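ORF10 (Moritella marina, PDB 6RIW) forms the ketosynthase–chain length factor didomain of a polyunsaturated fatty acid synthase and probably catalyses the condensation that extends carrier-protein-bound acyl chains. Local coordinates at residues F71-S74 with D79-Y82; V96-L101 with G105-T110; K162-D167 with M950-P955. All blocks are in the same frame, centred on the assembly; numbering follows the deposited sequence.

Interaction 1 (F71-S74 with D79-Y82); sequences FDAS and DNDY
Ala73 and Asn80 carry this small contact. It joins an Asx turn at Asp72 to the N-terminal turn of helix 80-84, within the N-terminal ketosynthase part of the chain. The methyl of Ala73 is directed at the helix start. Its CB lies 3.3 Å from Asn80 ND2 and 3.5 Å from Asn80 O, so it touches the side-chain amide and a first-turn carbonyl together. Asn80 holds CG anti to its backbone N (chi1 173°), and this carries the amide across to the loop. There ND2 stands over the flat face of the Ala73-Ser74 peptide, 3.3 Å from Ala73 C. The amide plane is clearly tilted against the peptide plane, so the two groups are not stacked. Ser74 N is 3.4 Å from Asn80 ND2, but both are donors and no hydrogen bond forms. The contact is therefore van der Waals packing of an amide on a backbone.

The loop has its own lock. Ser74 N donates to Asp72 OD1 over 2.9 Å (N-H...O angle 162°), which closes the Asx turn. Ser74 OG also donates to Asp72 OD1, at 2.7 Å, from the syn side. Both donors come from the same face of the carboxylate. Ser74 reaches this oxygen with OG between its backbone N and carbonyl carbon (chi1 73°), bringing the hydroxyl alongside its own N-H. Two bonds thus grip one carboxylate oxygen and fix the peptide on which Asn80 rests.

On the other segment, Asp79 is the N-cap of helix 80-84. Its CB points away from the loop, and the carboxylate serves the helix: Tyr82 N donates to Asp79 OD2 at 3.0 Å, from above the carboxylate plane.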
ATOM      1  N   PHE A  71      -0.197  17.523 -16.474  1.00 22.54           N
ATOM      2  CA  PHE A  71      -1.296  17.629 -15.526  1.00 21.54           C
ATOM      3  C   PHE A  71      -1.757  19.075 -15.399  1.00 22.69           C
ATOM      4  O   PHE A  71      -0.939  19.982 -15.221  1.00 21.62           O
ATOM      5  CB  PHE A  71      -0.842  17.103 -14.167  1.00 20.87           C
ATOM      6  CG  PHE A  71      -1.867  17.236 -13.081  1.00 16.41           C
ATOM      7  CD1 PHE A  71      -3.046  16.510 -13.126  1.00 19.84           C
ATOM      8  CD2 PHE A  71      -1.621  18.058 -11.982  1.00 19.49           C
ATOM      9  CE1 PHE A  71      -3.988  16.630 -12.097  1.00 18.60           C
ATOM     10  CE2 PHE A  71      -2.553  18.172 -10.956  1.00 18.44           C
ATOM     11  CZ  PHE A  71      -3.729  17.463 -11.014  1.00 15.58           C
ATOM     12  N   ASP A  72      -3.071  19.276 -15.473  1.00 22.03           N
ATOM     13  CA  ASP A  72      -3.701  20.570 -15.218  1.00 25.02           C
ATOM     14  C   ASP A  72      -4.128  20.602 -13.758  1.00 20.79           C
ATOM     15  O   ASP A  72      -5.050  19.885 -13.370  1.00 22.36           O
ATOM     16  CB  ASP A  72      -4.889  20.763 -16.158  1.00 27.55           C
ATOM     17  CG  ASP A  72      -5.641  22.074 -15.927  1.00 32.74           C
ATOM     18  OD1 ASP A  72      -5.349  22.825 -14.968  1.00 30.76           O
ATOM     19  OD2 ASP A  72      -6.550  22.351 -16.736  1.00 37.53           O
ATOM     20  N   ALA A  73      -3.439  21.415 -12.947  1.00 22.24           N
ATOM     21  CA  ALA A  73      -3.660  21.467 -11.502  1.00 21.88           C
ATOM     22  C   ALA A  73      -4.815  22.376 -11.096  1.00 23.54           C
ATOM     23  O   ALA A  73      -5.105  22.492  -9.895  1.00 22.64           O
ATOM     24  CB  ALA A  73      -2.371  21.919 -10.793  1.00 21.46           C
ATOM     25  N   SER A  74      -5.491  23.013 -12.051  1.00 26.07           N
ATOM     26  CA  SER A  74      -6.556  23.949 -11.726  1.00 26.17           C
ATOM     27  C   SER A  74      -7.885  23.216 -11.547  1.00 24.50           C
ATOM     28  O   SER A  74      -8.067  22.088 -12.005  1.00 27.83           O
ATOM     29  CB  SER A  74      -6.674  25.018 -12.819  1.00 27.96           C
ATOM     30  OG  SER A  74      -7.250  24.476 -14.006  1.00 26.69           O
ATOM     31  N   ASP A  79      -5.361  24.053  -3.688  1.00 19.30           N
ATOM     32  CA  ASP A  79      -4.688  25.084  -4.465  1.00 22.29           C
ATOM     33  C   ASP A  79      -3.808  24.497  -5.571  1.00 21.48           C
ATOM     34  O   ASP A  79      -3.114  23.491  -5.388  1.00 17.15           O
ATOM     35  CB  ASP A  79      -3.862  25.957  -3.503  1.00 25.69           C
ATOM     36  CG  ASP A  79      -2.733  26.704  -4.189  1.00 32.36           C
ATOM     37  OD1 ASP A  79      -3.013  27.676  -4.921  1.00 39.03           O
ATOM     38  OD2 ASP A  79      -1.556  26.332  -3.976  1.00 36.86           O
ATOM     39  N   ASN A  80      -3.846  25.160  -6.727  1.00 18.53           N
ATOM     40  CA  ASN A  80      -3.081  24.759  -7.909  1.00 21.40           C
ATOM     41  C   ASN A  80      -1.595  24.547  -7.595  1.00 22.57           C
ATOM     42  O   ASN A  80      -1.005  23.526  -7.967  1.00 20.19           O
ATOM     43  CB  ASN A  80      -3.276  25.843  -8.981  1.00 24.82           C
ATOM     44  CG  ASN A  80      -2.406  25.642 -10.208  1.00 29.95           C
ATOM     45  OD1 ASN A  80      -1.208  25.954 -10.214  1.00 35.88           O
ATOM     46  ND2 ASN A  80      -3.018  25.145 -11.270  1.00 29.58           N
ATOM     47  N   ASP A  81      -0.973  25.504  -6.905  1.00 20.59           N
ATOM     48  CA  ASP A  81       0.465  25.416  -6.649  1.00 25.29           C
ATOM     49  C   ASP A  81       0.823  24.224  -5.762  1.00 23.55           C
ATOM     50  O   ASP A  81       1.865  23.587  -5.962  1.00 27.69           O
ATOM     51  CB  ASP A  81       0.959  26.713  -6.019  1.00 27.67           C
ATOM     52  CG  ASP A  81       0.776  27.902  -6.943  1.00 40.24           C
ATOM     53  OD1 ASP A  81      -0.037  28.793  -6.612  1.00 45.87           O
ATOM     54  OD2 ASP A  81       1.436  27.928  -8.008  1.00 43.93           O
ATOM     55  N   TYR A  82      -0.012  23.912  -4.775  1.00 18.36           N
ATOM     56  CA  TYR A  82       0.230  22.709  -3.979  1.00 18.99           C
ATOM     57  C   TYR A  82       0.142  21.446  -4.841  1.00 18.93           C
ATOM     58  O   TYR A  82       1.035  20.591  -4.800  1.00 16.86           O
ATOM     59  CB  TYR A  82      -0.765  22.645  -2.823  1.00 16.84           C
ATOM     60  CG  TYR A  82      -0.703  21.344  -2.050  1.00 17.68           C
ATOM     61  CD1 TYR A  82       0.408  21.025  -1.280  1.00 18.74           C
ATOM     62  CD2 TYR A  82      -1.746  20.434  -2.109  1.00 17.26           C
ATOM     63  CE1 TYR A  82       0.471  19.820  -0.560  1.00 19.45           C
ATOM     64  CE2 TYR A  82      -1.696  19.236  -1.398  1.00 16.35           C
ATOM     65  CZ  TYR A  82      -0.594  18.935  -0.631  1.00 16.71           C
ATOM     66  OH  TYR A  82      -0.555  17.731   0.051  1.00 16.25           O
TER

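Interaction 2 (V96-L101 with G105-T110); sequences VTKQAL and GYWGST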
ATOM      1  N   VAL A  96      -7.686  11.106 -13.130  1.00 14.69           N
ATOM      2  CA  VAL A  96      -8.758  10.151 -13.423  1.00 14.43           C
ATOM      3  C   VAL A  96      -9.955  10.351 -12.496  1.00 17.14           C
ATOM      4  O   VAL A  96     -11.087  10.027 -12.873  1.00 14.99           O
ATOM      5  CB  VAL A  96      -8.267   8.687 -13.388  1.00 15.65           C
ATOM      6  CG1 VAL A  96      -7.231   8.459 -14.511  1.00 15.47           C
ATOM      7  CG2 VAL A  96      -7.718   8.300 -11.987  1.00 14.11           C
ATOM      8  N   THR A  97      -9.751  10.905 -11.298  1.00 15.25           N
ATOM      9  CA  THR A  97     -10.893  11.229 -10.444  1.00 14.08           C
ATOM     10  C   THR A  97     -11.763  12.315 -11.074  1.00 16.82           C
ATOM     11  O   THR A  97     -12.987  12.153 -11.191  1.00 17.06           O
ATOM     12  CB  THR A  97     -10.411  11.658  -9.061  1.00 17.64           C
ATOM     13  OG1 THR A  97      -9.835  10.527  -8.403  1.00 16.60           O
ATOM     14  CG2 THR A  97     -11.596  12.122  -8.213  1.00 17.61           C
ATOM     15  N   LYS A  98     -11.148  13.424 -11.480  1.00 15.10           N
ATOM     16  CA  LYS A  98     -11.883  14.524 -12.106  1.00 16.19           C
ATOM     17  C   LYS A  98     -12.583  14.053 -13.371  1.00 18.28           C
ATOM     18  O   LYS A  98     -13.760  14.372 -13.602  1.00 18.07           O
ATOM     19  CB  LYS A  98     -10.927  15.677 -12.432  1.00 19.82           C
ATOM     20  CG  LYS A  98     -11.597  17.002 -12.819  1.00 21.64           C
ATOM     21  CD  LYS A  98     -10.752  18.159 -12.295  1.00 25.80           C
ATOM     22  CE  LYS A  98     -10.871  19.419 -13.123  1.00 31.59           C
ATOM     23  NZ  LYS A  98      -9.495  20.014 -13.286  1.00 33.40           N
ATOM     24  N   GLN A  99     -11.868  13.301 -14.207  1.00 14.99           N
ATOM     25  CA  GLN A  99     -12.446  12.857 -15.471  1.00 20.32           C
ATOM     26  C   GLN A  99     -13.603  11.896 -15.239  1.00 20.30           C
ATOM     27  O   GLN A  99     -14.632  11.980 -15.922  1.00 17.64           O
ATOM     28  CB  GLN A  99     -11.371  12.198 -16.344  1.00 17.33           C
ATOM     29  CG  GLN A  99     -10.279  13.173 -16.852  1.00 22.26           C
ATOM     30  CD  GLN A  99     -10.842  14.271 -17.740  1.00 26.04           C
ATOM     31  OE1 GLN A  99     -11.572  14.002 -18.689  1.00 30.44           O
ATOM     32  NE2 GLN A  99     -10.518  15.514 -17.421  1.00 29.73           N
ATOM     33  N   ALA A 100     -13.453  10.976 -14.283  1.00 16.33           N
ATOM     34  CA  ALA A 100     -14.515  10.007 -14.037  1.00 16.64           C
ATOM     35  C   ALA A 100     -15.745  10.677 -13.447  1.00 18.29           C
ATOM     36  O   ALA A 100     -16.869  10.364 -13.844  1.00 18.93           O
ATOM     37  CB  ALA A 100     -14.025   8.882 -13.118  1.00 18.35           C
ATOM     38  N   LEU A 101     -15.561  11.592 -12.486  1.00 15.94           N
ATOM     39  CA  LEU A 101     -16.712  12.287 -11.918  1.00 18.85           C
ATOM     40  C   LEU A 101     -17.375  13.187 -12.956  1.00 20.45           C
ATOM     41  O   LEU A 101     -18.609  13.271 -13.023  1.00 18.75           O
ATOM     42  CB  LEU A 101     -16.283  13.091 -10.695  1.00 17.13           C
ATOM     43  CG  LEU A 101     -16.129  12.181  -9.474  1.00 18.11           C
ATOM     44  CD1 LEU A 101     -15.554  12.978  -8.333  1.00 19.45           C
ATOM     45  CD2 LEU A 101     -17.474  11.576  -9.097  1.00 17.56           C
ATOM     46  N   GLY A 105     -21.152  12.996 -14.405  1.00 20.88           N
ATOM     47  CA  GLY A 105     -21.999  14.154 -14.222  1.00 23.54           C
ATOM     48  C   GLY A 105     -22.119  14.620 -12.795  1.00 23.49           C
ATOM     49  O   GLY A 105     -23.111  15.270 -12.452  1.00 21.84           O
ATOM     50  N   TYR A 106     -21.134  14.311 -11.942  1.00 19.55           N
ATOM     51  CA  TYR A 106     -21.215  14.626 -10.521  1.00 17.81           C
ATOM     52  C   TYR A 106     -20.038  15.455 -10.023  1.00 20.11           C
ATOM     53  O   TYR A 106     -19.929  15.680  -8.813  1.00 20.74           O
ATOM     54  CB  TYR A 106     -21.341  13.338  -9.693  1.00 20.83           C
ATOM     55  CG  TYR A 106     -22.707  12.713  -9.858  1.00 23.13           C
ATOM     56  CD1 TYR A 106     -23.799  13.194  -9.136  1.00 26.37           C
ATOM     57  CD2 TYR A 106     -22.918  11.681 -10.761  1.00 22.19           C
ATOM     58  CE1 TYR A 106     -25.065  12.645  -9.304  1.00 27.37           C
ATOM     59  CE2 TYR A 106     -24.189  11.123 -10.942  1.00 24.23           C
ATOM     60  CZ  TYR A 106     -25.254  11.612 -10.210  1.00 29.12           C
ATOM     61  OH  TYR A 106     -26.514  11.078 -10.381  1.00 29.23           O
ATOM     62  N   TRP A 107     -19.181  15.949 -10.909  1.00 19.64           N
ATOM     63  CA  TRP A 107     -18.119  16.846 -10.468  1.00 21.88           C
ATOM     64  C   TRP A 107     -18.717  18.073  -9.786  1.00 25.97           C
ATOM     65  O   TRP A 107     -19.536  18.786 -10.378  1.00 23.15           O
ATOM     66  CB  TRP A 107     -17.249  17.263 -11.645  1.00 20.77           C
ATOM     67  CG  TRP A 107     -16.057  18.079 -11.206  1.00 20.63           C
ATOM     68  CD1 TRP A 107     -15.847  19.414 -11.418  1.00 24.41           C
ATOM     69  CD2 TRP A 107     -14.937  17.609 -10.440  1.00 21.73           C
ATOM     70  NE1 TRP A 107     -14.656  19.799 -10.841  1.00 24.66           N
ATOM     71  CE2 TRP A 107     -14.081  18.712 -10.232  1.00 22.25           C
ATOM     72  CE3 TRP A 107     -14.578  16.362  -9.911  1.00 20.47           C
ATOM     73  CZ2 TRP A 107     -12.874  18.602  -9.530  1.00 23.37           C
ATOM     74  CZ3 TRP A 107     -13.373  16.254  -9.208  1.00 18.15           C
ATOM     75  CH2 TRP A 107     -12.541  17.369  -9.026  1.00 21.14           C
ATOM     76  N   GLY A 108     -18.323  18.320  -8.538  1.00 23.89           N
ATOM     77  CA  GLY A 108     -18.833  19.470  -7.815  1.00 24.15           C
ATOM     78  C   GLY A 108     -20.246  19.336  -7.284  1.00 28.13           C
ATOM     79  O   GLY A 108     -20.831  20.340  -6.850  1.00 28.76           O
ATOM     80  N   SER A 109     -20.807  18.131  -7.287  1.00 22.33           N
ATOM     81  CA  SER A 109     -22.166  17.882  -6.831  1.00 22.68           C
ATOM     82  C   SER A 109     -22.237  17.751  -5.311  1.00 27.78           C
ATOM     83  O   SER A 109     -21.309  17.257  -4.659  1.00 24.79           O
ATOM     84  CB  SER A 109     -22.693  16.607  -7.504  1.00 25.76           C
ATOM     85  OG  SER A 109     -23.921  16.174  -6.952  1.00 29.78           O
ATOM     86  N   THR A 110     -23.359  18.205  -4.740  1.00 26.82           N
ATOM     87  CA  THR A 110     -23.584  17.982  -3.318  1.00 24.48           C
ATOM     88  C   THR A 110     -23.725  16.502  -3.005  1.00 21.94           C
ATOM     89  O   THR A 110     -23.527  16.103  -1.849  1.00 29.09           O
ATOM     90  CB  THR A 110     -24.828  18.736  -2.837  1.00 26.29           C
ATOM     91  OG1 THR A 110     -25.960  18.273  -3.574  1.00 30.61           O
ATOM     92  CG2 THR A 110     -24.666  20.232  -3.062  1.00 29.14           C
TER
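Lys98, Leu101 and Trp107 pack together where a Schellman motif ends helix 88-104. The aliphatic chain of Lys98 lies over one face of the indole. Its CG is 3.8 Å from the centroid of the Trp107 six-membered ring and 7° off the ring normal, a CH-pi contact. Further along, Lys98 CD comes to 3.5 Å from Trp107 CZ2, near the rim. Lys98 has CG anti to its backbone N (chi1 -168°), and this sets the chain running across the ring. Leu101 meets the same ring at its edge. Leu101 CB lies near the ring plane, 3.8 Å from Trp107 CE3, with CD1 close to the same edge. Face and edge are thus held by residues one helical turn apart.

The backbone positions the indole. Tyr106 N donates to Leu101 O at 2.9 Å in a nearly straight bond (170°), and Gly105 N bonds to Thr102 O; these two bonds define the motif. Leu101 O also receives two weak bonds, from Gly105 N at 2.9 Å and from Trp107 N at 3.5 Å. Gly105 is the C-prime residue. Its positive phi would press a CB against the preceding carbonyl, so glycine suits the site. A type II turn from Tyr106 to Ser109 follows, with Gly108 also at positive phi.

The next shell fixes the side-chain ends. Lys98 NZ passes beyond the indole, donates to Ser74 O and makes a cation-pi contact with Tyr76. Trp107 also touches Ala183 of helix 174-183, and Leu101 rests on Leu219 of strand 217-224. At the far end of the turn residue Tyr106, the OH is hydrogen-bonded to Asp279 OD1.

Interaction 3 (K162-D167 with M950-P955); sequences KKTHAD and MDNLKP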
ATOM      1  N   LYS A 162      15.552  18.410  -6.988  1.00 15.31           N
ATOM      2  CA  LYS A 162      14.337  19.218  -7.068  1.00 18.91           C
ATOM      3  C   LYS A 162      13.811  19.468  -5.665  1.00 20.19           C
ATOM      4  O   LYS A 162      13.775  18.551  -4.833  1.00 17.33           O
ATOM      5  CB  LYS A 162      13.230  18.539  -7.908  1.00 21.66           C
ATOM      6  CG  LYS A 162      13.658  18.036  -9.267  1.00 26.28           C
ATOM      7  CD  LYS A 162      13.863  19.186 -10.269  1.00 32.78           C
ATOM      8  CE  LYS A 162      14.395  18.679 -11.633  1.00 37.14           C
ATOM      9  NZ  LYS A 162      13.472  17.708 -12.320  1.00 45.05           N
ATOM     10  N   LYS A 163      13.413  20.714  -5.399  1.00 19.31           N
ATOM     11  CA  LYS A 163      12.707  21.003  -4.164  1.00 20.05           C
ATOM     12  C   LYS A 163      11.424  20.189  -4.129  1.00 17.15           C
ATOM     13  O   LYS A 163      10.645  20.195  -5.089  1.00 16.48           O
ATOM     14  CB  LYS A 163      12.404  22.500  -4.050  1.00 21.35           C
ATOM     15  CG  LYS A 163      13.643  23.325  -3.762  1.00 31.04           C
ATOM     16  CD  LYS A 163      13.401  24.816  -3.964  1.00 38.29           C
ATOM     17  CE  LYS A 163      14.270  25.637  -3.010  1.00 40.99           C
ATOM     18  NZ  LYS A 163      14.181  27.093  -3.314  1.00 44.80           N
ATOM     19  N   THR A 164      11.219  19.457  -3.036  1.00 13.86           N
ATOM     20  CA  THR A 164      10.165  18.453  -2.987  1.00 15.30           C
ATOM     21  C   THR A 164       9.377  18.586  -1.693  1.00 14.29           C
ATOM     22  O   THR A 164       9.961  18.576  -0.602  1.00 13.95           O
ATOM     23  CB  THR A 164      10.773  17.047  -3.125  1.00 15.78           C
ATOM     24  OG1 THR A 164      11.485  16.978  -4.367  1.00 14.11           O
ATOM     25  CG2 THR A 164       9.690  15.984  -3.108  1.00 14.11           C
ATOM     26  N   HIS A 165       8.054  18.743  -1.825  1.00 12.51           N
ATOM     27  CA  HIS A 165       7.163  18.848  -0.671  1.00 14.54           C
ATOM     28  C   HIS A 165       7.124  17.527   0.091  1.00 14.02           C
ATOM     29  O   HIS A 165       6.971  16.452  -0.505  1.00 12.44           O
ATOM     30  CB  HIS A 165       5.749  19.215  -1.135  1.00 16.99           C
ATOM     31  CG  HIS A 165       4.838  19.711  -0.045  1.00 16.52           C
ATOM     32  ND1 HIS A 165       4.262  18.870   0.887  1.00 14.53           N
ATOM     33  CD2 HIS A 165       4.357  20.954   0.222  1.00 17.28           C
ATOM     34  CE1 HIS A 165       3.492  19.575   1.701  1.00 16.25           C
ATOM     35  NE2 HIS A 165       3.524  20.842   1.316  1.00 16.32           N
ATOM     36  N   ALA A 166       7.218  17.627   1.418  1.00 13.29           N
ATOM     37  CA  ALA A 166       7.228  16.449   2.295  1.00 11.66           C
ATOM     38  C   ALA A 166       6.053  15.503   2.064  1.00 12.23           C
ATOM     39  O   ALA A 166       6.185  14.290   2.290  1.00 12.14           O
ATOM     40  CB  ALA A 166       7.225  16.904   3.758  1.00 15.62           C
ATOM     41  N   ASP A 167       4.893  16.017   1.647  1.00 11.69           N
ATOM     42  CA  ASP A 167       3.743  15.129   1.437  1.00 11.46           C
ATOM     43  C   ASP A 167       4.026  14.071   0.367  1.00 11.82           C
ATOM     44  O   ASP A 167       3.321  13.062   0.299  1.00 11.42           O
ATOM     45  CB  ASP A 167       2.492  15.942   1.040  1.00 15.63           C
ATOM     46  CG  ASP A 167       1.808  16.648   2.231  1.00 16.92           C
ATOM     47  OD1 ASP A 167       2.164  16.399   3.410  1.00 17.28           O
ATOM     48  OD2 ASP A 167       0.893  17.473   1.975  1.00 14.99           O
ATOM     49  N   MET A 950      21.406  19.057   0.304  1.00 16.80           N
ATOM     50  CA  MET A 950      20.742  18.700   1.555  1.00 15.84           C
ATOM     51  C   MET A 950      19.467  19.488   1.817  1.00 15.13           C
ATOM     52  O   MET A 950      18.834  19.262   2.852  1.00 14.60           O
ATOM     53  CB  MET A 950      21.706  18.917   2.722  1.00 20.35           C
ATOM     54  CG  MET A 950      23.041  18.217   2.554  1.00 20.34           C
ATOM     55  SD  MET A 950      22.813  16.444   2.649  1.00 21.44           S
ATOM     56  CE  MET A 950      22.878  16.295   4.439  1.00 19.93           C
ATOM     57  N   ASP A 951      19.079  20.392   0.906  1.00 13.64           N
ATOM     58  CA  ASP A 951      17.979  21.334   1.154  1.00 17.61           C
ATOM     59  C   ASP A 951      16.683  20.633   1.546  1.00 16.45           C
ATOM     60  O   ASP A 951      15.921  21.152   2.369  1.00 16.25           O
ATOM     61  CB  ASP A 951      17.699  22.190  -0.093  1.00 24.77           C
ATOM     62  CG  ASP A 951      18.948  22.793  -0.696  1.00 37.92           C
ATOM     63  OD1 ASP A 951      19.725  22.039  -1.328  1.00 36.67           O
ATOM     64  OD2 ASP A 951      19.141  24.026  -0.546  1.00 42.19           O
ATOM     65  N   ASN A 952      16.380  19.485   0.927  1.00 15.69           N
ATOM     66  CA  ASN A 952      15.103  18.828   1.189  1.00 14.27           C
ATOM     67  C   ASN A 952      15.010  18.228   2.590  1.00 15.47           C
ATOM     68  O   ASN A 952      13.902  17.887   3.024  1.00 15.32           O
ATOM     69  CB  ASN A 952      14.864  17.727   0.152  1.00 12.01           C
ATOM     70  CG  ASN A 952      14.306  18.269  -1.143  1.00 15.90           C
ATOM     71  OD1 ASN A 952      13.575  19.250  -1.146  1.00 18.28           O
ATOM     72  ND2 ASN A 952      14.649  17.633  -2.250  1.00 15.83           N
ATOM     73  N   LEU A 953      16.136  18.084   3.293  1.00 14.21           N
ATOM     74  CA  LEU A 953      16.127  17.540   4.646  1.00 14.13           C
ATOM     75  C   LEU A 953      15.747  18.573   5.701  1.00 14.27           C
ATOM     76  O   LEU A 953      15.297  18.196   6.789  1.00 15.08           O
ATOM     77  CB  LEU A 953      17.509  16.972   4.986  1.00 13.92           C
ATOM     78  CG  LEU A 953      18.071  15.868   4.105  1.00 16.63           C
ATOM     79  CD1 LEU A 953      19.459  15.400   4.631  1.00 14.91           C
ATOM     80  CD2 LEU A 953      17.096  14.707   4.025  1.00 17.45           C
ATOM     81  N   LYS A 954      15.952  19.855   5.427  1.00 13.87           N
ATOM     82  CA  LYS A 954      15.626  20.871   6.411  1.00 15.86           C
ATOM     83  C   LYS A 954      14.136  20.798   6.748  1.00 13.49           C
ATOM     84  O   LYS A 954      13.301  20.774   5.827  1.00 14.01           O
ATOM     85  CB  LYS A 954      15.976  22.245   5.851  1.00 17.33           C
ATOM     86  CG  LYS A 954      15.534  23.397   6.737  1.00 24.80           C
ATOM     87  CD  LYS A 954      15.888  24.737   6.071  1.00 30.43           C
ATOM     88  CE  LYS A 954      15.895  25.888   7.072  1.00 30.37           C
ATOM     89  NZ  LYS A 954      14.563  26.529   7.163  1.00 34.22           N
ATOM     90  N   PRO A 955      13.761  20.758   8.033  1.00 13.99           N
ATOM     91  CA  PRO A 955      12.332  20.737   8.401  1.00 14.02           C
ATOM     92  C   PRO A 955      11.515  21.805   7.680  1.00 14.97           C
ATOM     93  O   PRO A 955      11.802  23.008   7.779  1.00 13.33           O
ATOM     94  CB  PRO A 955      12.358  20.961   9.919  1.00 15.52           C
ATOM     95  CG  PRO A 955      13.700  20.371  10.361  1.00 16.80           C
ATOM     96  CD  PRO A 955      14.653  20.661   9.208  1.00 18.01           C
TER
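Asn952 grips the backbone of residues 162-164 with both ends of its side-chain amide. This joins two loops far apart in sequence: one in the N-terminal ketosynthase part, before helix 174-183, and one near the end of the modelled chain. Asn952 ND2 donates to Lys162 O at 2.9 Å, almost straight (176°) and in the amide plane. In return Thr164 N donates to Asn952 OD1 at 3.0 Å (151°). Asn952 keeps CG anti to its carbonyl carbon (chi1 -82°), and the amide then spans the Lys163 residue, with OD1 3.6 Å from Lys163 CA. Thr164 OG1 also donates to Lys162 O, at 2.8 Å, from the opposite face of that carbonyl to ND2. With an alanine here, Thr164 N is likely to lose its acceptor and Lys162 O one of its two donors.

The tight part is confined to this amide and the buried Thr164. The other side is loose. The exposed side chains of Lys162 and Lys163 make no bond across the contact. Lys163 NZ stays 6.5 Å from Asp951 OD2, so any attraction is probably weak. Next along the chain, Gln956 extends the pattern, bonding to Thr164 O and Ala166 N, while Leu953 packs against helices 129-148, 513-519 and 699-706. The Asn952 amide offers a donor and an acceptor as an adjoining strand would. The join therefore depends on the amide keeping its orientation, with ND2 at Lys162 O and OD1 at Thr164 N; no salt bridge joins the two segments.

Overall arrangement
All three contacts are small and lie off the centre of the chain, away from the magnesium site. Interaction 2 is a surface contact; interactions 1 and 3 are partly buried. Interactions 1 and 2 are local, each built around one helix end: an N-terminus in the first, a C-terminus in the second. Ser74 O and Lys98 NZ link them. Interaction 3 instead ties sequence-distant loops by side-chain-to-backbone hydrogen bonds, where interaction 1 uses van der Waals contact and interaction 2 a CH-pi contact beside the backbone bonds of a Schellman motif. Tyr82 connects 79-82 to 162-167 through Asp167 and His165. Interactions 2 and 3 stay about 16 Å apart at their nearest atoms.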